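Local structure of Alr1585 protein (Nostoc sp., 5C2I) at residues P407-V411 against Q412-G416; G14-S17 against E18-G21; K59-I62 against Q63-Q67. The protein is a haem-containing DyP-type (dye-decolorizing) peroxidase that probably uses hydrogen peroxide to oxidise dyes and related substrates. The protein carries 1 engineered substitution. All blocks are in the same frame, centred on the assembly; numbering follows the deposited sequence.

Interaction 1 (P407-V411 against Q412-G416); sequences PQNFV and QVNTG
Asn409 and Asn414 meet side chain to backbone. Asn409 OD1 accepts the backbone N of Asn414 at 2.9 Å, in a nearly straight bond (175° at the hydrogen). Gln408 NE2 reaches the same Asn409 OD1 at 3.1 Å, from the other face of the Asn409 amide plane. Asn409 CG lies beside its own backbone N (chi1 -66°), and this carries OD1 across to Val413 and Asn414. OD1 also lies 3.5 Å from Val413 CA. The side chains of Gln408 and Asn414 run alongside each other and point the same way, with amide planes 53° apart.

Two beta turns, separated by Val411, lie here: type I from Pro407 to Phe410 and type II from Gln412 to Thr415. Just after the second turn, Gly416 N donates back to Gln408 O at 2.8 Å. Inside the second turn, Thr415 OG1 and Thr415 N both bond to Gln412 O from the same face, OG1 at 2.6 Å. Thr415 CB packs on Phe410 O at 3.4 Å. The Phe410-Val411 peptide is cis, and Val411 CB sits over the centre of the Phe410 ring. Trp404 stacks on that ring.

Two N-H donors on Asn409 OD1 fix which end of the amide is oxygen. That amide links its own turn to Asn414 in the next. Gly416 N to Gln408 O adds a second link, and Lys333 NZ ties Phe410 O to Gly416 O.

Interaction 2 (G14-S17 against E18-G21); sequences GIDS and ENPG
Asp16 reaches forward over Glu18 and Asn19 with its carboxylate, and most of the contact passes through it. CG stands anti to N (chi1 -176°), which brings the two oxygens above the turn that follows. Asp16 OD1 accepts Glu18 N at 3.0 Å, from above the carboxylate plane. The same OD1 takes a weak bond from Asn19 N at 3.3 Å. The other oxygen, OD2, accepts Asn19 ND2 at 3.2 Å, again from above its plane. The carboxylate and the Asn19 amide run side by side but are steeply turned, 76° between planes. OD2 also has a long, weak ion pair with Lys212.

Glu18 contributes mainly its backbone N and its CB, which lies 3.5 Å from Asp16 OD1. Its end leads away from Asp16, and the side chain touches Phe81 on helix 73-86. The Ser17 side chain points away from the turn and touches Met211 and Ala77.

The backbone closes the turn more loosely. Asn19 N bonds only weakly to Asp16 O, at 3.0 Å. Pro20 N, which carries no hydrogen, also sits near that oxygen, and Pro20 CB packs 3.6 Å from it. A water accepts from Asp16 N and gives a weak bond to Asn19 O, bridging the two ends of the turn.

Asp16 to Asn19 form a type I beta turn. An Asx turn, made by the Asp16 OD1 bond to Glu18 N, is superposed on its first three residues. Both lie at the surface, in the loop between helices 4-8 and 24-29.

Interaction 3 (K59-I62 against Q63-Q67); sequences KQWI and QSFAQ
Trp61 and Phe65 lie one turn apart on helix 55-68, side by side and pointing the same way. Their aromatic contact is a slid one. The six-membered ring of Trp61 and the Phe65 ring are 18° from parallel, with centroids 5.2 Å apart, and they barely overlap. Phe65 CB lies over the Trp61 face, a CH-pi contact at 4.0 Å from the centroid of the six-membered ring. Trp61 CH2 touches Phe65 CG at 3.8 Å. Both side chains leave the helix in the same direction, with CG anti to N (chi1 -177° and -172°), which puts Phe65 CB over the Trp61 face. Trp61 also packs on helix 159-176, and both side chains pack on Phe96 of strand 93-98.

The backbone bonds are those of an alpha helix, N of each residue from Gln63 to Ala66 to the O four residues back.

Side chains add to this. Ser64 OG donates to Trp61 O at 2.8 Å, and Phe65 N bonds to the same oxygen at 2.9 Å. A water donates to Gln60 O at 2.6 Å and to Gln63 OE1 at 2.7 Å. Gln63 NE2 bonds to Lys465 O near the C terminus.

The chemistry divides by face. The aromatic and aliphatic side chains are buried. Elsewhere the water gives Gln60 O a second partner, and Ser64 OG gives Trp61 O one. The Gln63 amide is shared between the water and Lys465.

Overall arrangement
From the N terminus, interaction 2 comes first. It closes a tight turn in the loop between helices 4-8 and 24-29, which also meets helix 73-86. Interaction 3 follows within helix 55-68. It joins one helical turn to the next and closes no loop, but its side chains tie the helix to strand 93-98, helix 159-176 and the C-terminal helix 461-465. Interaction 1 comes far later and folds a double turn in the loop between helix 397-405 and strand 428-431. The three are in series; none nests or crosses. Interactions 1 and 3 lie on opposite sides of the chain's centre, their centres about 48 Å apart.

Interaction 1 (P407-V411 against Q412-G416)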
loop_
_atom_site.group_PDB
_atom_site.type_symbol
_atom_site.label_atom_id
_atom_site.label_comp_id
_atom_site.label_asym_id
_atom_site.label_seq_id
_atom_site.Cartn_x
_atom_site.Cartn_y
_atom_site.Cartn_z
ATOM N N PRO A 407 34.644 -26.629 -10.615
ATOM C CA PRO A 407 35.523 -27.744 -10.257
ATOM C C PRO A 407 35.408 -28.207 -8.803
ATOM O O PRO A 407 35.300 -27.385 -7.876
ATOM C CB PRO A 407 36.924 -27.182 -10.483
ATOM C CG PRO A 407 36.734 -26.103 -11.513
ATOM C CD PRO A 407 35.417 -25.484 -11.137
ATOM N N GLN A 408 35.464 -29.527 -8.619
ATOM C CA GLN A 408 35.394 -30.073 -7.243
ATOM C C GLN A 408 36.641 -29.712 -6.413
ATOM O O GLN A 408 36.562 -29.720 -5.206
ATOM C CB GLN A 408 35.120 -31.572 -7.222
ATOM C CG GLN A 408 36.284 -32.374 -7.746
ATOM C CD GLN A 408 36.273 -33.880 -7.407
ATOM O OE1 GLN A 408 35.463 -34.635 -7.898
ATOM N NE2 GLN A 408 37.248 -34.312 -6.613
ATOM N N ASN A 409 37.781 -29.426 -7.057
ATOM C CA ASN A 409 39.017 -29.197 -6.331
ATOM C C ASN A 409 39.417 -27.718 -6.239
ATOM O O ASN A 409 40.549 -27.397 -5.890
ATOM C CB ASN A 409 40.140 -30.033 -6.921
ATOM C CG ASN A 409 39.900 -31.523 -6.721
ATOM O OD1 ASN A 409 39.098 -31.935 -5.852
ATOM N ND2 ASN A 409 40.644 -32.323 -7.443
ATOM N N PHE A 410 38.446 -26.827 -6.450
ATOM C CA PHE A 410 38.681 -25.417 -6.171
ATOM C C PHE A 410 37.861 -24.956 -4.959
ATOM O O PHE A 410 36.663 -25.198 -4.914
ATOM C CB PHE A 410 38.324 -24.516 -7.375
ATOM C CG PHE A 410 38.591 -23.052 -7.096
ATOM C CD1 PHE A 410 39.864 -22.549 -7.236
ATOM C CD2 PHE A 410 37.616 -22.240 -6.535
ATOM C CE1 PHE A 410 40.159 -21.224 -6.897
ATOM C CE2 PHE A 410 37.892 -20.928 -6.181
ATOM C CZ PHE A 410 39.170 -20.413 -6.361
ATOM N N VAL A 411 38.422 -24.179 -4.034
ATOM C CA VAL A 411 39.837 -23.758 -3.971
ATOM C C VAL A 411 40.735 -24.844 -3.405
ATOM O O VAL A 411 41.950 -24.776 -3.552
ATOM C CB VAL A 411 39.989 -22.468 -3.097
ATOM C CG1 VAL A 411 39.751 -22.762 -1.614
ATOM C CG2 VAL A 411 41.359 -21.829 -3.324
ATOM N N GLN A 412 40.156 -25.852 -2.758
ATOM C CA GLN A 412 40.977 -26.971 -2.274
ATOM C C GLN A 412 40.336 -28.299 -2.679
ATOM O O GLN A 412 39.149 -28.345 -3.064
ATOM C CB GLN A 412 41.283 -26.838 -0.776
ATOM C CG GLN A 412 40.131 -26.896 0.168
ATOM C CD GLN A 412 40.588 -27.116 1.625
ATOM O OE1 GLN A 412 41.694 -26.710 2.027
ATOM N NE2 GLN A 412 39.733 -27.764 2.418
ATOM N N VAL A 413 41.153 -29.344 -2.654
ATOM C CA VAL A 413 40.734 -30.664 -3.061
ATOM C C VAL A 413 39.477 -31.045 -2.277
ATOM O O VAL A 413 39.347 -30.754 -1.088
ATOM C CB VAL A 413 41.872 -31.706 -2.831
ATOM C CG1 VAL A 413 41.375 -33.106 -3.112
ATOM C CG2 VAL A 413 43.069 -31.396 -3.717
ATOM N N ASN A 414 38.525 -31.647 -2.976
ATOM C CA ASN A 414 37.254 -32.115 -2.401
ATOM C C ASN A 414 36.345 -31.048 -1.810
ATOM O O ASN A 414 35.523 -31.358 -0.961
ATOM C CB ASN A 414 37.477 -33.244 -1.398
ATOM C CG ASN A 414 38.161 -34.424 -2.030
ATOM O OD1 ASN A 414 37.905 -34.753 -3.187
ATOM N ND2 ASN A 414 39.073 -35.013 -1.324
ATOM N N THR A 415 36.493 -29.809 -2.268
ATOM C CA THR A 415 35.526 -28.755 -1.946
ATOM C C THR A 415 34.159 -29.049 -2.550
ATOM O O THR A 415 33.112 -28.845 -1.914
ATOM C CB THR A 415 36.023 -27.396 -2.459
ATOM O OG1 THR A 415 37.260 -27.083 -1.783
ATOM C CG2 THR A 415 34.986 -26.303 -2.206
ATOM N N GLY A 416 34.178 -29.588 -3.771
ATOM C CA GLY A 416 32.952 -29.869 -4.503
ATOM C C GLY A 416 32.555 -28.643 -5.301
ATOM O O GLY A 416 33.094 -27.559 -5.111
#

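Interaction 2 (G14-S17 against E18-G21)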
loop_
_atom_site.group_PDB
_atom_site.type_symbol
_atom_site.label_atom_id
_atom_site.label_comp_id
_atom_site.label_asym_id
_atom_site.label_seq_id
_atom_site.Cartn_x
_atom_site.Cartn_y
_atom_site.Cartn_z
ATOM N N GLY A 14 36.968 7.057 -7.047
ATOM C CA GLY A 14 36.253 6.654 -8.257
ATOM C C GLY A 14 36.167 7.794 -9.256
ATOM O O GLY A 14 36.694 8.881 -9.019
ATOM N N ILE A 15 35.511 7.546 -10.366
ATOM C CA ILE A 15 35.339 8.541 -11.426
ATOM C C ILE A 15 34.176 9.465 -11.016
ATOM O O ILE A 15 33.063 9.012 -10.775
ATOM C CB ILE A 15 35.046 7.875 -12.821
ATOM C CG1 ILE A 15 36.031 6.728 -13.247
ATOM C CG2 ILE A 15 34.796 8.968 -13.852
ATOM C CD1 ILE A 15 37.468 7.099 -13.361
ATOM N N ASP A 16 34.424 10.766 -10.977
ATOM C CA ASP A 16 33.399 11.737 -10.564
ATOM C C ASP A 16 32.623 12.252 -11.783
ATOM O O ASP A 16 33.136 13.081 -12.549
ATOM C CB ASP A 16 34.062 12.891 -9.820
ATOM C CG ASP A 16 33.059 13.896 -9.271
ATOM O OD1 ASP A 16 31.863 13.842 -9.598
ATOM O OD2 ASP A 16 33.487 14.792 -8.545
ATOM N N SER A 17 31.416 11.745 -11.982
ATOM C CA SER A 17 30.625 12.101 -13.161
ATOM C C SER A 17 30.290 13.588 -13.202
ATOM O O SER A 17 30.123 14.127 -14.276
ATOM C CB SER A 17 29.355 11.280 -13.242
ATOM O OG SER A 17 28.573 11.502 -12.094
ATOM N N GLU A 18 30.237 14.263 -12.052
ATOM C CA GLU A 18 29.993 15.718 -12.033
ATOM C C GLU A 18 31.264 16.516 -12.311
ATOM O O GLU A 18 31.182 17.676 -12.694
ATOM C CB GLU A 18 29.536 16.178 -10.652
ATOM C CG GLU A 18 28.108 15.932 -10.174
ATOM C CD GLU A 18 27.847 16.628 -8.806
ATOM O OE1 GLU A 18 27.772 17.893 -8.773
ATOM O OE2 GLU A 18 27.732 15.932 -7.755
ATOM N N ASN A 19 32.434 15.935 -12.047
ATOM C CA ASN A 19 33.736 16.583 -12.335
ATOM C C ASN A 19 34.686 15.588 -12.959
ATOM O O ASN A 19 35.646 15.145 -12.331
ATOM C CB ASN A 19 34.367 17.149 -11.063
ATOM C CG ASN A 19 33.516 18.211 -10.423
ATOM O OD1 ASN A 19 33.507 19.367 -10.873
ATOM N ND2 ASN A 19 32.736 17.819 -9.406
ATOM N N PRO A 20 34.381 15.159 -14.193
ATOM C CA PRO A 20 35.046 13.966 -14.717
ATOM C C PRO A 20 36.518 14.134 -15.091
ATOM O O PRO A 20 37.215 13.131 -15.258
ATOM C CB PRO A 20 34.193 13.601 -15.939
ATOM C CG PRO A 20 33.597 14.892 -16.381
ATOM C CD PRO A 20 33.359 15.676 -15.122
ATOM N N GLY A 21 36.986 15.376 -15.237
ATOM C CA GLY A 21 38.384 15.621 -15.566
ATOM C C GLY A 21 38.766 14.966 -16.875
ATOM O O GLY A 21 38.045 15.058 -17.866
HETATM O O HOH W 1 37.048 12.092 -11.845
#

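Interaction 3 (K59-I62 against Q63-Q67)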
loop_
_atom_site.group_PDB
_atom_site.type_symbol
_atom_site.label_atom_id
_atom_site.label_comp_id
_atom_site.label_asym_id
_atom_site.label_seq_id
_atom_site.Cartn_x
_atom_site.Cartn_y
_atom_site.Cartn_z
ATOM N N LYS A 59 21.852 -0.579 -41.097
ATOM C CA LYS A 59 22.803 0.386 -40.585
ATOM C C LYS A 59 22.143 1.731 -40.326
ATOM O O LYS A 59 22.450 2.368 -39.289
ATOM C CB LYS A 59 23.984 0.544 -41.513
ATOM C CG LYS A 59 24.906 -0.650 -41.488
ATOM C CD LYS A 59 26.112 -0.468 -42.374
ATOM C CE LYS A 59 27.094 -1.623 -42.194
ATOM N NZ LYS A 59 28.246 -1.503 -43.092
ATOM N N GLN A 60 21.247 2.147 -41.218
ATOM C CA GLN A 60 20.504 3.379 -41.006
ATOM C C GLN A 60 19.646 3.303 -39.738
ATOM O O GLN A 60 19.547 4.285 -38.980
ATOM C CB GLN A 60 19.635 3.717 -42.216
ATOM C CG GLN A 60 20.416 4.047 -43.495
ATOM C CD GLN A 60 19.555 3.991 -44.759
ATOM O OE1 GLN A 60 18.333 3.928 -44.707
ATOM N NE2 GLN A 60 20.213 4.021 -45.909
ATOM N N TRP A 61 19.002 2.166 -39.525
ATOM C CA TRP A 61 18.185 1.977 -38.318
ATOM C C TRP A 61 19.039 2.057 -37.039
ATOM O O TRP A 61 18.689 2.755 -36.070
ATOM C CB TRP A 61 17.388 0.661 -38.346
ATOM C CG TRP A 61 16.560 0.603 -37.138
ATOM C CD1 TRP A 61 15.321 1.175 -36.976
ATOM C CD2 TRP A 61 16.941 0.094 -35.875
ATOM N NE1 TRP A 61 14.906 1.017 -35.686
ATOM C CE2 TRP A 61 15.888 0.374 -34.978
ATOM C CE3 TRP A 61 18.075 -0.574 -35.405
ATOM C CZ2 TRP A 61 15.935 0.010 -33.623
ATOM C CZ3 TRP A 61 18.122 -0.946 -34.048
ATOM C CH2 TRP A 61 17.054 -0.641 -33.177
ATOM N N ILE A 62 20.153 1.333 -37.014
ATOM C CA ILE A 62 21.039 1.356 -35.847
ATOM C C ILE A 62 21.507 2.785 -35.570
ATOM O O ILE A 62 21.534 3.234 -34.420
ATOM C CB ILE A 62 22.252 0.419 -36.064
ATOM C CG1 ILE A 62 21.779 -1.043 -36.082
ATOM C CG2 ILE A 62 23.287 0.598 -34.950
ATOM C CD1 ILE A 62 22.849 -2.013 -36.536
ATOM N N GLN A 63 21.908 3.478 -36.632
ATOM C CA GLN A 63 22.328 4.868 -36.526
ATOM C C GLN A 63 21.233 5.716 -35.862
ATOM O O GLN A 63 21.522 6.516 -34.952
ATOM C CB GLN A 63 22.699 5.396 -37.902
ATOM C CG GLN A 63 23.110 6.856 -37.922
ATOM C CD GLN A 63 23.330 7.412 -39.336
ATOM O OE1 GLN A 63 22.476 7.265 -40.248
ATOM N NE2 GLN A 63 24.428 8.066 -39.528
ATOM N N SER A 64 19.992 5.562 -36.324
ATOM C CA SER A 64 18.884 6.380 -35.794
ATOM C C SER A 64 18.649 6.022 -34.339
ATOM O O SER A 64 18.402 6.901 -33.527
ATOM C CB SER A 64 17.579 6.227 -36.586
ATOM O OG SER A 64 17.015 4.929 -36.281
ATOM N N PHE A 65 18.750 4.734 -34.007
ATOM C CA PHE A 65 18.597 4.310 -32.613
ATOM C C PHE A 65 19.680 4.865 -31.702
ATOM O O PHE A 65 19.391 5.332 -30.594
ATOM C CB PHE A 65 18.574 2.784 -32.511
ATOM C CG PHE A 65 18.226 2.291 -31.140
ATOM C CD1 PHE A 65 16.909 2.313 -30.703
ATOM C CD2 PHE A 65 19.179 1.793 -30.316
ATOM C CE1 PHE A 65 16.570 1.872 -29.417
ATOM C CE2 PHE A 65 18.844 1.301 -29.052
ATOM C CZ PHE A 65 17.531 1.380 -28.589
ATOM N N ALA A 66 20.909 4.883 -32.178
ATOM C CA ALA A 66 21.993 5.492 -31.446
ATOM C C ALA A 66 21.842 7.000 -31.301
ATOM O O ALA A 66 22.145 7.534 -30.239
ATOM C CB ALA A 66 23.316 5.161 -32.119
ATOM N N GLN A 67 21.330 7.672 -32.337
ATOM C CA GLN A 67 21.140 9.121 -32.244
ATOM C C GLN A 67 20.021 9.464 -31.282
ATOM O O GLN A 67 20.097 10.456 -30.572
ATOM C CB GLN A 67 20.830 9.726 -33.617
ATOM C CG GLN A 67 22.030 9.739 -34.540
ATOM C CD GLN A 67 21.665 9.985 -35.997
ATOM O OE1 GLN A 67 20.508 9.816 -36.422
ATOM N NE2 GLN A 67 22.669 10.368 -36.785
HETATM O O HOH W 2 19.821 6.676 -40.022
#